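Local structure of peptide methionine sulfoxide reductase MsrA (Treponema denticola ATCC 35405, 5FA9) at residues B[5-10]-B[70-75]; B[18-23]-B[142-147]; B[247-250]-B[255-258]; B[292-295]-B[301-304]. The protein probably repairs oxidised proteins by reducing methionine sulfoxide back to methionine, combining an MsrA part and an MsrB part in one chain. The protein carries 2 engineered substitutions. One frame throughout, in Å; residues are numbered along the deposited sequence.

Interaction 1 (B[5-10]-B[70-75]); sequences IYLAGG and AHYFRI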
loop_
_atom_site.group_PDB
_atom_site.type_symbol
_atom_site.label_atom_id
_atom_site.label_comp_id
_atom_site.label_asym_id
_atom_site.label_seq_id
_atom_site.Cartn_x
_atom_site.Cartn_y
_atom_site.Cartn_z
ATOM N N ILE B 5 -5.540 7.007 -0.389
ATOM C CA ILE B 5 -6.256 8.221 -0.755
ATOM C C ILE B 5 -6.541 9.022 0.517
ATOM O O ILE B 5 -6.675 8.450 1.600
ATOM C CB ILE B 5 -7.570 7.895 -1.510
ATOM C CG1 ILE B 5 -8.226 9.167 -2.056
ATOM C CG2 ILE B 5 -8.527 7.112 -0.620
ATOM C CD1 ILE B 5 -7.433 9.840 -3.153
ATOM N N TYR B 6 -6.617 10.344 0.393
ATOM C CA TYR B 6 -6.822 11.202 1.554
ATOM C C TYR B 6 -8.132 11.974 1.439
ATOM O O TYR B 6 -8.347 12.710 0.476
ATOM C CB TYR B 6 -5.645 12.166 1.718
ATOM C CG TYR B 6 -4.331 11.479 2.027
ATOM C CD1 TYR B 6 -3.604 10.839 1.029
ATOM C CD2 TYR B 6 -3.816 11.472 3.317
ATOM C CE1 TYR B 6 -2.406 10.209 1.308
ATOM C CE2 TYR B 6 -2.617 10.847 3.605
ATOM C CZ TYR B 6 -1.918 10.216 2.598
ATOM O OH TYR B 6 -0.724 9.592 2.882
ATOM N N LEU B 7 -9.004 11.803 2.428
ATOM C CA LEU B 7 -10.341 12.385 2.377
ATOM C C LEU B 7 -10.637 13.285 3.574
ATOM O O LEU B 7 -10.552 12.857 4.726
ATOM C CB LEU B 7 -11.392 11.277 2.292
ATOM C CG LEU B 7 -11.261 10.319 1.107
ATOM C CD1 LEU B 7 -12.317 9.230 1.179
ATOM C CD2 LEU B 7 -11.355 11.077 -0.209
ATOM N N ALA B 8 -10.987 14.535 3.290
ATOM C CA ALA B 8 -11.404 15.473 4.324
ATOM C C ALA B 8 -12.909 15.709 4.243
ATOM O O ALA B 8 -13.399 16.301 3.283
ATOM C CB ALA B 8 -10.648 16.785 4.193
ATOM N N GLY B 9 -13.637 15.239 5.250
ATOM C CA GLY B 9 -15.083 15.371 5.267
ATOM C C GLY B 9 -15.636 15.773 6.620
ATOM O O GLY B 9 -16.572 15.153 7.124
ATOM N N GLY B 10 -15.056 16.813 7.211
ATOM C CA GLY B 10 -15.482 17.283 8.516
ATOM C C GLY B 10 -14.643 16.701 9.636
ATOM O O GLY B 10 -13.468 16.391 9.441
ATOM N N ALA B 70 -17.606 7.044 -3.601
ATOM C CA ALA B 70 -19.053 6.931 -3.466
ATOM C C ALA B 70 -19.448 6.998 -1.993
ATOM O O ALA B 70 -20.402 7.686 -1.630
ATOM C CB ALA B 70 -19.553 5.642 -4.099
ATOM N N HIS B 71 -18.713 6.275 -1.152
ATOM C CA HIS B 71 -18.914 6.332 0.292
ATOM C C HIS B 71 -18.667 7.740 0.815
ATOM O O HIS B 71 -19.401 8.234 1.673
ATOM C CB HIS B 71 -17.994 5.344 1.016
ATOM C CG HIS B 71 -18.430 3.916 0.909
ATOM N ND1 HIS B 71 -19.540 3.425 1.562
ATOM C CD2 HIS B 71 -17.896 2.869 0.237
ATOM C CE1 HIS B 71 -19.676 2.140 1.291
ATOM N NE2 HIS B 71 -18.691 1.777 0.488
ATOM N N TYR B 72 -17.621 8.374 0.297
ATOM C CA TYR B 72 -17.231 9.711 0.727
ATOM C C TYR B 72 -18.337 10.734 0.483
ATOM O O TYR B 72 -18.697 11.494 1.383
ATOM C CB TYR B 72 -15.946 10.141 0.014
ATOM C CG TYR B 72 -15.565 11.584 0.249
ATOM C CD1 TYR B 72 -15.104 12.009 1.488
ATOM C CD2 TYR B 72 -15.652 12.520 -0.774
ATOM C CE1 TYR B 72 -14.753 13.327 1.706
ATOM C CE2 TYR B 72 -15.299 13.839 -0.566
ATOM C CZ TYR B 72 -14.851 14.237 0.676
ATOM O OH TYR B 72 -14.500 15.551 0.890
ATOM N N PHE B 73 -18.876 10.745 -0.732
ATOM C CA PHE B 73 -19.942 11.677 -1.086
ATOM C C PHE B 73 -21.243 11.343 -0.360
ATOM O O PHE B 73 -22.119 12.196 -0.212
ATOM C CB PHE B 73 -20.171 11.682 -2.599
ATOM C CG PHE B 73 -19.259 12.616 -3.346
ATOM C CD1 PHE B 73 -18.033 12.179 -3.820
ATOM C CD2 PHE B 73 -19.628 13.933 -3.570
ATOM C CE1 PHE B 73 -17.193 13.037 -4.506
ATOM C CE2 PHE B 73 -18.793 14.795 -4.257
ATOM C CZ PHE B 73 -17.573 14.347 -4.725
ATOM N N ARG B 74 -21.363 10.100 0.092
ATOM C CA ARG B 74 -22.554 9.654 0.805
ATOM C C ARG B 74 -22.645 10.283 2.195
ATOM O O ARG B 74 -23.738 10.567 2.688
ATOM C CB ARG B 74 -22.563 8.129 0.920
ATOM C CG ARG B 74 -23.645 7.571 1.828
ATOM C CD ARG B 74 -23.336 6.141 2.230
ATOM N NE ARG B 74 -24.502 5.455 2.777
ATOM C CZ ARG B 74 -24.507 4.181 3.157
ATOM N NH1 ARG B 74 -23.403 3.453 3.050
ATOM N NH2 ARG B 74 -25.612 3.635 3.643
ATOM N N ILE B 75 -21.493 10.515 2.815
ATOM C CA ILE B 75 -21.457 10.979 4.199
ATOM C C ILE B 75 -21.150 12.469 4.336
ATOM O O ILE B 75 -20.957 12.964 5.445
ATOM C CB ILE B 75 -20.417 10.190 5.020
ATOM C CG1 ILE B 75 -19.007 10.441 4.481
ATOM C CG2 ILE B 75 -20.740 8.704 5.004
ATOM C CD1 ILE B 75 -17.917 9.771 5.290
#

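Interaction 2 (B[18-23]-B[142-147]); sequences YFRQIP and YLQKNP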
loop_
_atom_site.group_PDB
_atom_site.type_symbol
_atom_site.label_atom_id
_atom_site.label_comp_id
_atom_site.label_asym_id
_atom_site.label_seq_id
_atom_site.Cartn_x
_atom_site.Cartn_y
_atom_site.Cartn_z
ATOM N N TYR B 18 -16.313 5.644 10.037
ATOM C CA TYR B 18 -17.082 5.109 8.921
ATOM C C TYR B 18 -16.231 4.201 8.038
ATOM O O TYR B 18 -16.563 3.034 7.832
ATOM C CB TYR B 18 -17.675 6.247 8.086
ATOM C CG TYR B 18 -18.561 5.778 6.952
ATOM C CD1 TYR B 18 -19.918 5.567 7.149
ATOM C CD2 TYR B 18 -18.039 5.552 5.684
ATOM C CE1 TYR B 18 -20.732 5.138 6.116
ATOM C CE2 TYR B 18 -18.843 5.123 4.647
ATOM C CZ TYR B 18 -20.189 4.919 4.867
ATOM O OH TYR B 18 -20.993 4.493 3.835
ATOM N N PHE B 19 -15.135 4.747 7.519
ATOM C CA PHE B 19 -14.320 4.047 6.529
ATOM C C PHE B 19 -13.598 2.823 7.086
ATOM O O PHE B 19 -13.212 1.931 6.331
ATOM C CB PHE B 19 -13.300 5.008 5.912
ATOM C CG PHE B 19 -13.867 5.869 4.822
ATOM C CD1 PHE B 19 -13.960 5.391 3.525
ATOM C CD2 PHE B 19 -14.309 7.153 5.091
ATOM C CE1 PHE B 19 -14.485 6.178 2.517
ATOM C CE2 PHE B 19 -14.833 7.946 4.089
ATOM C CZ PHE B 19 -14.922 7.456 2.799
ATOM N N ARG B 20 -13.418 2.775 8.402
ATOM C CA ARG B 20 -12.762 1.632 9.030
ATOM C C ARG B 20 -13.642 0.384 8.960
ATOM O O ARG B 20 -13.164 -0.733 9.149
ATOM C CB ARG B 20 -12.403 1.944 10.484
ATOM C CG ARG B 20 -13.586 1.953 11.436
ATOM C CD ARG B 20 -13.175 2.445 12.817
ATOM N NE ARG B 20 -12.056 1.683 13.363
ATOM C CZ ARG B 20 -12.176 0.510 13.976
ATOM N NH1 ARG B 20 -13.371 -0.046 14.122
ATOM N NH2 ARG B 20 -11.100 -0.110 14.442
ATOM N N GLN B 21 -14.927 0.584 8.683
ATOM C CA GLN B 21 -15.885 -0.515 8.624
ATOM C C GLN B 21 -16.033 -1.067 7.211
ATOM O O GLN B 21 -16.748 -2.044 6.991
ATOM C CB GLN B 21 -17.250 -0.061 9.141
ATOM C CG GLN B 21 -17.256 0.387 10.588
ATOM C CD GLN B 21 -18.637 0.787 11.060
ATOM O OE1 GLN B 21 -19.485 -0.065 11.325
ATOM N NE2 GLN B 21 -18.874 2.089 11.161
ATOM N N ILE B 22 -15.358 -0.437 6.256
ATOM C CA ILE B 22 -15.488 -0.816 4.855
ATOM C C ILE B 22 -14.432 -1.841 4.456
ATOM O O ILE B 22 -13.240 -1.619 4.663
ATOM C CB ILE B 22 -15.381 0.414 3.933
ATOM C CG1 ILE B 22 -16.490 1.415 4.259
ATOM C CG2 ILE B 22 -15.453 -0.001 2.472
ATOM C CD1 ILE B 22 -16.319 2.755 3.586
ATOM N N PRO B 23 -14.875 -2.976 3.893
ATOM C CA PRO B 23 -13.981 -4.042 3.427
ATOM C C PRO B 23 -12.937 -3.531 2.437
ATOM O O PRO B 23 -13.245 -2.685 1.598
ATOM C CB PRO B 23 -14.936 -5.029 2.750
ATOM C CG PRO B 23 -16.244 -4.800 3.422
ATOM C CD PRO B 23 -16.294 -3.329 3.707
ATOM N N TYR B 142 -10.620 7.357 17.726
ATOM C CA TYR B 142 -11.243 8.062 18.840
ATOM C C TYR B 142 -12.554 7.411 19.266
ATOM O O TYR B 142 -12.773 7.155 20.450
ATOM C CB TYR B 142 -11.478 9.527 18.462
ATOM C CG TYR B 142 -12.193 10.345 19.516
ATOM C CD1 TYR B 142 -11.487 10.970 20.535
ATOM C CD2 TYR B 142 -13.572 10.511 19.477
ATOM C CE1 TYR B 142 -12.136 11.723 21.495
ATOM C CE2 TYR B 142 -14.229 11.263 20.433
ATOM C CZ TYR B 142 -13.506 11.867 21.439
ATOM O OH TYR B 142 -14.156 12.618 22.392
ATOM N N LEU B 143 -13.421 7.140 18.295
ATOM C CA LEU B 143 -14.731 6.568 18.581
ATOM C C LEU B 143 -14.623 5.122 19.050
ATOM O O LEU B 143 -15.548 4.590 19.663
ATOM C CB LEU B 143 -15.633 6.656 17.350
ATOM C CG LEU B 143 -15.984 8.074 16.895
ATOM C CD1 LEU B 143 -16.871 8.039 15.662
ATOM C CD2 LEU B 143 -16.652 8.847 18.022
ATOM N N GLN B 144 -13.494 4.486 18.756
ATOM C CA GLN B 144 -13.252 3.127 19.220
ATOM C C GLN B 144 -12.855 3.139 20.693
ATOM O O GLN B 144 -13.290 2.291 21.472
ATOM C CB GLN B 144 -12.166 2.452 18.380
ATOM C CG GLN B 144 -12.298 0.939 18.297
ATOM C CD GLN B 144 -13.509 0.501 17.496
ATOM O OE1 GLN B 144 -14.049 1.265 16.694
ATOM N NE2 GLN B 144 -13.944 -0.736 17.708
ATOM N N LYS B 145 -12.030 4.112 21.067
ATOM C CA LYS B 145 -11.608 4.275 22.453
ATOM C C LYS B 145 -12.727 4.892 23.286
ATOM O O LYS B 145 -12.974 4.480 24.419
ATOM C CB LYS B 145 -10.348 5.141 22.532
ATOM C CG LYS B 145 -9.142 4.547 21.823
ATOM C CD LYS B 145 -8.011 5.558 21.715
ATOM C CE LYS B 145 -6.802 4.960 21.013
ATOM N NZ LYS B 145 -5.658 5.911 20.970
ATOM N N ASN B 146 -13.397 5.887 22.714
ATOM C CA ASN B 146 -14.505 6.558 23.383
ATOM C C ASN B 146 -15.790 6.416 22.572
ATOM O O ASN B 146 -16.120 7.289 21.769
ATOM C CB ASN B 146 -14.181 8.035 23.611
ATOM C CG ASN B 146 -15.254 8.752 24.410
ATOM O OD1 ASN B 146 -16.017 8.128 25.149
ATOM N ND2 ASN B 146 -15.317 10.070 24.264
ATOM N N PRO B 147 -16.520 5.309 22.784
ATOM C CA PRO B 147 -17.728 4.980 22.016
ATOM C C PRO B 147 -18.852 5.998 22.192
ATOM O O PRO B 147 -19.761 6.055 21.362
ATOM C CB PRO B 147 -18.142 3.613 22.575
ATOM C CG PRO B 147 -17.496 3.526 23.912
ATOM C CD PRO B 147 -16.218 4.294 23.808
#

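Interaction 3 (B[247-250]-B[255-258]); sequences LEDK and NRTE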
loop_
_atom_site.group_PDB
_atom_site.type_symbol
_atom_site.label_atom_id
_atom_site.label_comp_id
_atom_site.label_asym_id
_atom_site.label_seq_id
_atom_site.Cartn_x
_atom_site.Cartn_y
_atom_site.Cartn_z
ATOM N N LEU B 247 -18.735 -18.333 0.923
ATOM C CA LEU B 247 -19.034 -19.516 1.719
ATOM C C LEU B 247 -18.020 -20.625 1.479
ATOM O O LEU B 247 -17.655 -20.916 0.339
ATOM C CB LEU B 247 -20.442 -20.031 1.409
ATOM C CG LEU B 247 -21.616 -19.133 1.803
ATOM C CD1 LEU B 247 -22.930 -19.739 1.337
ATOM C CD2 LEU B 247 -21.631 -18.900 3.305
ATOM N N GLU B 248 -17.562 -21.225 2.571
ATOM C CA GLU B 248 -16.758 -22.436 2.522
ATOM C C GLU B 248 -17.495 -23.519 1.745
ATOM O O GLU B 248 -18.657 -23.805 2.030
ATOM C CB GLU B 248 -16.445 -22.925 3.938
ATOM C CG GLU B 248 -16.491 -21.832 5.002
ATOM C CD GLU B 248 -17.900 -21.577 5.515
ATOM O OE1 GLU B 248 -18.844 -22.223 5.011
ATOM O OE2 GLU B 248 -18.063 -20.728 6.417
ATOM N N ASP B 249 -16.829 -24.121 0.767
ATOM C CA ASP B 249 -17.461 -25.159 -0.041
ATOM C C ASP B 249 -16.507 -26.312 -0.330
ATOM O O ASP B 249 -15.533 -26.155 -1.070
ATOM C CB ASP B 249 -17.982 -24.569 -1.352
ATOM C CG ASP B 249 -18.650 -25.607 -2.232
ATOM O OD1 ASP B 249 -19.516 -26.349 -1.723
ATOM O OD2 ASP B 249 -18.309 -25.682 -3.432
ATOM N N LYS B 250 -16.793 -27.473 0.254
ATOM C CA LYS B 250 -15.964 -28.654 0.039
ATOM C C LYS B 250 -16.613 -29.646 -0.923
ATOM O O LYS B 250 -16.316 -30.841 -0.893
ATOM C CB LYS B 250 -15.639 -29.344 1.365
ATOM C CG LYS B 250 -15.208 -28.387 2.461
ATOM C CD LYS B 250 -14.335 -29.086 3.491
ATOM C CE LYS B 250 -14.246 -28.284 4.776
ATOM N NZ LYS B 250 -15.522 -27.567 5.059
ATOM N N ASN B 255 -11.494 -28.255 -1.862
ATOM C CA ASN B 255 -11.694 -27.148 -0.933
ATOM C C ASN B 255 -11.779 -25.831 -1.695
ATOM O O ASN B 255 -10.768 -25.312 -2.166
ATOM C CB ASN B 255 -10.585 -27.094 0.116
ATOM C CG ASN B 255 -11.033 -26.406 1.394
ATOM O OD1 ASN B 255 -12.084 -25.765 1.432
ATOM N ND2 ASN B 255 -10.242 -26.549 2.452
ATOM N N ARG B 256 -12.989 -25.293 -1.806
ATOM C CA ARG B 256 -13.230 -24.113 -2.628
ATOM C C ARG B 256 -14.112 -23.106 -1.903
ATOM O O ARG B 256 -14.796 -23.445 -0.938
ATOM C CB ARG B 256 -13.883 -24.509 -3.955
ATOM C CG ARG B 256 -13.048 -25.437 -4.824
ATOM C CD ARG B 256 -13.728 -25.696 -6.159
ATOM N NE ARG B 256 -15.071 -26.243 -5.987
ATOM C CZ ARG B 256 -15.919 -26.474 -6.985
ATOM N NH1 ARG B 256 -15.565 -26.206 -8.234
ATOM N NH2 ARG B 256 -17.122 -26.972 -6.732
ATOM N N THR B 257 -14.089 -21.862 -2.369
ATOM C CA THR B 257 -14.947 -20.826 -1.811
ATOM C C THR B 257 -16.097 -20.516 -2.761
ATOM O O THR B 257 -15.882 -20.158 -3.918
ATOM C CB THR B 257 -14.161 -19.534 -1.525
ATOM O OG1 THR B 257 -13.043 -19.829 -0.679
ATOM C CG2 THR B 257 -15.053 -18.507 -0.843
ATOM N N GLU B 258 -17.322 -20.656 -2.262
ATOM C CA GLU B 258 -18.508 -20.410 -3.070
ATOM C C GLU B 258 -18.885 -18.933 -3.054
ATOM O O GLU B 258 -18.878 -18.292 -2.003
ATOM C CB GLU B 258 -19.680 -21.257 -2.570
ATOM C CG GLU B 258 -20.991 -21.000 -3.297
ATOM C CD GLU B 258 -22.168 -21.698 -2.643
ATOM O OE1 GLU B 258 -22.075 -22.023 -1.441
ATOM O OE2 GLU B 258 -23.187 -21.917 -3.330
HETATM O O HOH W 1 -15.603 -27.439 -3.225
#

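Interaction 4 (B[292-295]-B[301-304]); sequences RFIP and KEGY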
loop_
_atom_site.group_PDB
_atom_site.type_symbol
_atom_site.label_atom_id
_atom_site.label_comp_id
_atom_site.label_asym_id
_atom_site.label_seq_id
_atom_site.Cartn_x
_atom_site.Cartn_y
_atom_site.Cartn_z
ATOM N N ARG B 292 -27.202 -11.060 -15.859
ATOM C CA ARG B 292 -27.862 -10.331 -16.935
ATOM C C ARG B 292 -27.035 -9.106 -17.309
ATOM O O ARG B 292 -26.831 -8.215 -16.486
ATOM C CB ARG B 292 -29.274 -9.916 -16.518
ATOM C CG ARG B 292 -30.014 -9.101 -17.566
ATOM C CD ARG B 292 -31.433 -8.790 -17.112
ATOM N NE ARG B 292 -31.925 -7.531 -17.665
ATOM C CZ ARG B 292 -32.131 -6.432 -16.947
ATOM N NH1 ARG B 292 -31.885 -6.437 -15.644
ATOM N NH2 ARG B 292 -32.580 -5.329 -17.528
ATOM N N PHE B 293 -26.561 -9.061 -18.551
ATOM C CA PHE B 293 -25.706 -7.967 -18.993
ATOM C C PHE B 293 -26.501 -6.726 -19.380
ATOM O O PHE B 293 -27.502 -6.809 -20.093
ATOM C CB PHE B 293 -24.832 -8.406 -20.170
ATOM C CG PHE B 293 -23.967 -7.309 -20.723
ATOM C CD1 PHE B 293 -22.835 -6.893 -20.043
ATOM C CD2 PHE B 293 -24.282 -6.698 -21.927
ATOM C CE1 PHE B 293 -22.035 -5.884 -20.548
ATOM C CE2 PHE B 293 -23.486 -5.690 -22.438
ATOM C CZ PHE B 293 -22.361 -5.282 -21.747
ATOM N N ILE B 294 -26.040 -5.575 -18.903
ATOM C CA ILE B 294 -26.667 -4.299 -19.215
ATOM C C ILE B 294 -25.646 -3.339 -19.813
ATOM O O ILE B 294 -24.749 -2.872 -19.112
ATOM C CB ILE B 294 -27.302 -3.661 -17.966
ATOM C CG1 ILE B 294 -28.293 -4.634 -17.323
ATOM C CG2 ILE B 294 -27.977 -2.345 -18.321
ATOM C CD1 ILE B 294 -29.097 -4.036 -16.199
ATOM N N PRO B 295 -25.779 -3.047 -21.117
ATOM C CA PRO B 295 -24.855 -2.166 -21.844
ATOM C C PRO B 295 -24.724 -0.793 -21.192
ATOM O O PRO B 295 -25.693 -0.292 -20.621
ATOM C CB PRO B 295 -25.497 -2.050 -23.229
ATOM C CG PRO B 295 -26.327 -3.279 -23.365
ATOM C CD PRO B 295 -26.847 -3.563 -21.989
ATOM N N LYS B 301 -30.793 4.704 -18.537
ATOM C CA LYS B 301 -32.225 4.626 -18.809
ATOM C C LYS B 301 -32.911 3.507 -18.031
ATOM O O LYS B 301 -34.100 3.600 -17.727
ATOM C CB LYS B 301 -32.477 4.453 -20.311
ATOM C CG LYS B 301 -33.163 5.649 -20.971
ATOM C CD LYS B 301 -32.853 6.964 -20.265
ATOM C CE LYS B 301 -33.254 8.160 -21.117
ATOM N NZ LYS B 301 -32.993 9.453 -20.425
ATOM N N GLU B 302 -32.165 2.457 -17.702
ATOM C CA GLU B 302 -32.738 1.342 -16.954
ATOM C C GLU B 302 -32.548 1.510 -15.448
ATOM O O GLU B 302 -32.814 0.590 -14.676
ATOM C CB GLU B 302 -32.130 0.014 -17.412
ATOM C CG GLU B 302 -32.473 -0.362 -18.843
ATOM C CD GLU B 302 -31.889 -1.697 -19.250
ATOM O OE1 GLU B 302 -31.736 -2.572 -18.371
ATOM O OE2 GLU B 302 -31.584 -1.875 -20.447
ATOM N N GLY B 303 -32.090 2.689 -15.037
ATOM C CA GLY B 303 -32.021 3.027 -13.627
ATOM C C GLY B 303 -30.698 2.738 -12.940
ATOM O O GLY B 303 -30.607 2.802 -11.715
ATOM N N TYR B 304 -29.671 2.422 -13.722
ATOM C CA TYR B 304 -28.366 2.090 -13.156
ATOM C C TYR B 304 -27.353 3.217 -13.347
ATOM O O TYR B 304 -26.169 2.967 -13.573
ATOM C CB TYR B 304 -27.838 0.795 -13.775
ATOM C CG TYR B 304 -28.656 -0.422 -13.407
ATOM C CD1 TYR B 304 -29.741 -0.812 -14.182
ATOM C CD2 TYR B 304 -28.352 -1.174 -12.280
ATOM C CE1 TYR B 304 -30.496 -1.920 -13.848
ATOM C CE2 TYR B 304 -29.101 -2.285 -11.939
ATOM C CZ TYR B 304 -30.171 -2.654 -12.727
ATOM O OH TYR B 304 -30.922 -3.758 -12.395
#

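Interaction 1 (B[5-10]-B[70-75])
With CG of Tyr72 trans to its own backbone N (chi1 172°), the phenol extends from helix 65-74 to Leu7 and Ala8 of the inner strand 2-8 and to Gly9 just beyond. Leu7 turns its CG away from its carbonyl carbon and beside its N (chi1 -58°), which places the branched end of the side chain over the tyrosine. CD2 lies above one face of the ring, displaced toward the rim, while CD1 reaches back to the root of the phenol, 3.9 Å from Tyr72 CB. Leu7 CB is likewise 3.9 Å from Tyr72 CD1, and the two side chains run at a slant to each other. Further out, Gly9, which has no side chain of its own, allows its CA to come 4.1 Å from Tyr72 CE1.

The polar end of the ring is fixed by one bond: Tyr72 OH donates to Ala8 O at 2.7 Å. The hydroxyl stands above the carbonyl plane, 45° out of it, and so does not lie on a lone pair, whereas seen from the ring the carbonyl oxygen sits near the plane at the edge. Phe19 of helix 12-19 and Ile96 of strand 95-98 also touch Leu7, so the pair is buried between sheet and helices. Gly9 lies about 8 Å from the side chain of Ser11, the engineered residue at the predicted active-site position. Chemically, one phenol does two jobs in this buried interface: its hydrocarbon packs against leucine, and its hydroxyl gives a proton to the main-chain oxygen of Ala8, so the buried phenol oxygen is itself paired and the rotation of the ring is restrained.

Interaction 2 (B[18-23]-B[142-147])
Gln144 OE1 makes the shortest polar approach between the segments, 3.0 Å from Arg20 NH1, but the angle is too poor for a hydrogen bond. The oxygen lies over one face of the guanidinium, offset toward the rim, and is also 3.4 Å from Arg20 CZ. The N-H bonds of a guanidinium point within its plane, so an oxygen above that plane can feel the positive charge without receiving a proton. Gln144 CD follows its oxygen, 3.4 Å from Arg20 NH1, and the amide and guanidinium planes differ by 31°. The contact is therefore a slanting overlap of two flat polar groups, probably held by electrostatics rather than by a directed bond.

Two bent chains produce it. In Arg20, CG lies between the backbone N and the carbonyl carbon (chi1 74°), and a further bend at chi3 swings the guanidinium across. Gln144 folds at chi2 (69°), which brings its amide to the arginine. Both residues are exposed, and Arg20 NE has a second partner in a long, weak ion pair with Asp141 OD1.

Each segment is shaped by its own backbone: Ile22 N bonds Phe19 O at 3.2 Å, closing a type I turn, and Asn146 N bonds Tyr142 O at 2.7 Å where the short helix ends. In the MsrA fold, the contact thus links the turn after helix 12-19, whose Phe19 packs on helix 65-74 before the chain enters strand 25-33, to helix 142-145, whose Tyr142 stacks on Trp13 of the dithiane-diol pocket.

Interaction 3 (B[247-250]-B[255-258])
A beta hairpin of strands 244-249 and 256-261, at one border of the antiparallel sheet in the MsrB part, is built here from four backbone bonds. Leu247 and Glu258 form a hydrogen-bonded pair, with Leu247 N to Glu258 O at 2.9 Å and Glu258 N to Leu247 O at 2.6 Å. Asp249 and Arg256 form the next such pair, with Asp249 N to Arg256 O at 2.7 Å and Arg256 N to Asp249 O at 2.8 Å. Glu248 and Thr257 are the non-hydrogen-bonded pair between them, on the face opposite to the other four side chains.

Asp249 and Arg256 run alongside each other; Asp249 OD2 and Arg256 NH2 form a long salt bridge of 3.7 Å, the charged planes 32° apart. A water in the guanidinium plane accepts from Arg256 NE at 3.1 Å. The aspartate has other partners too, Ser251 through OD1 and, weakly, His270 through OD2. Leu247 lies beside Glu258, its CD1 3.7 Å from Glu258 OE1, while OE2 of that glutamate bonds His267 on the next strand. Paired rungs of this kind, with cross-strand side chains side by side, are characteristic of an antiparallel hairpin, here the outer ribbon of the SelR-type sheet.

Interaction 4 (B[292-295]-B[301-304])
One carboxylate oxygen, Glu302 OE1, is shared by a charge and a hydrocarbon: it forms a salt bridge with Arg292 NH2 at 3.0 Å while lying against Ile294, 3.7 Å from its CD1 and 3.8 Å from its CG2. Arg292 reaches the glutamate with CG trans to the backbone N (chi1 178°) and its chain extended as far as NE. The guanidinium then rests over its strand neighbour two residues on, with Ile294 CG1 beneath the centre of one face. The guanidinium and carboxylate planes are 21° apart, and the oxygen meets the cation obliquely, so the bridge rests on one close N...O approach and is not the coplanar, two-bond form. The isoleucine beneath both groups would be expected to shield one side of the ion pair from water and so to strengthen it.

Past that pair, Ile294 CD1 touches Tyr304 CE1 at 3.5 Å, the side chains crossing at about a right angle. Tyr304 OH comes near the guanidinium edge, but its hydrogen bond is to Gly216 O, and its ring also meets Ile209 and Val211 of the neighbouring strand 208-212.

Between the two contact residues, Gly303 adopts a positive phi of 93° and turns Glu302 and Tyr304 back onto strand 291-295. This is the glycine-ended helix stop of a Schellman motif, with Gly303 as its C-prime residue, packed here against the edge strand of the three-stranded antiparallel sheet in the MsrB part.

Overall arrangement
Interactions 1 and 2 form a continuous pair in the MsrA part: their centres are 14 Å apart, their segments alternate along the chain, and Leu7 CD1 meets Phe19 CZ at 3.5 Å, with a probable hydrogen bond of 2.9 Å between His71 ND1 and Tyr18 OH. Both stand back from the bound dithiane-diol, by about 11 Å from Gly9 and 14 Å from the side chain of Gln144. Interactions 3 and 4 belong to the MsrB side, with centres 30 Å apart, and neither touches the first two. Pro23 of segment 18-23 lines a dithiothreitol pocket together with Thr241, Gln242 and Lys262 of the SelR range, so that pocket draws on both parts.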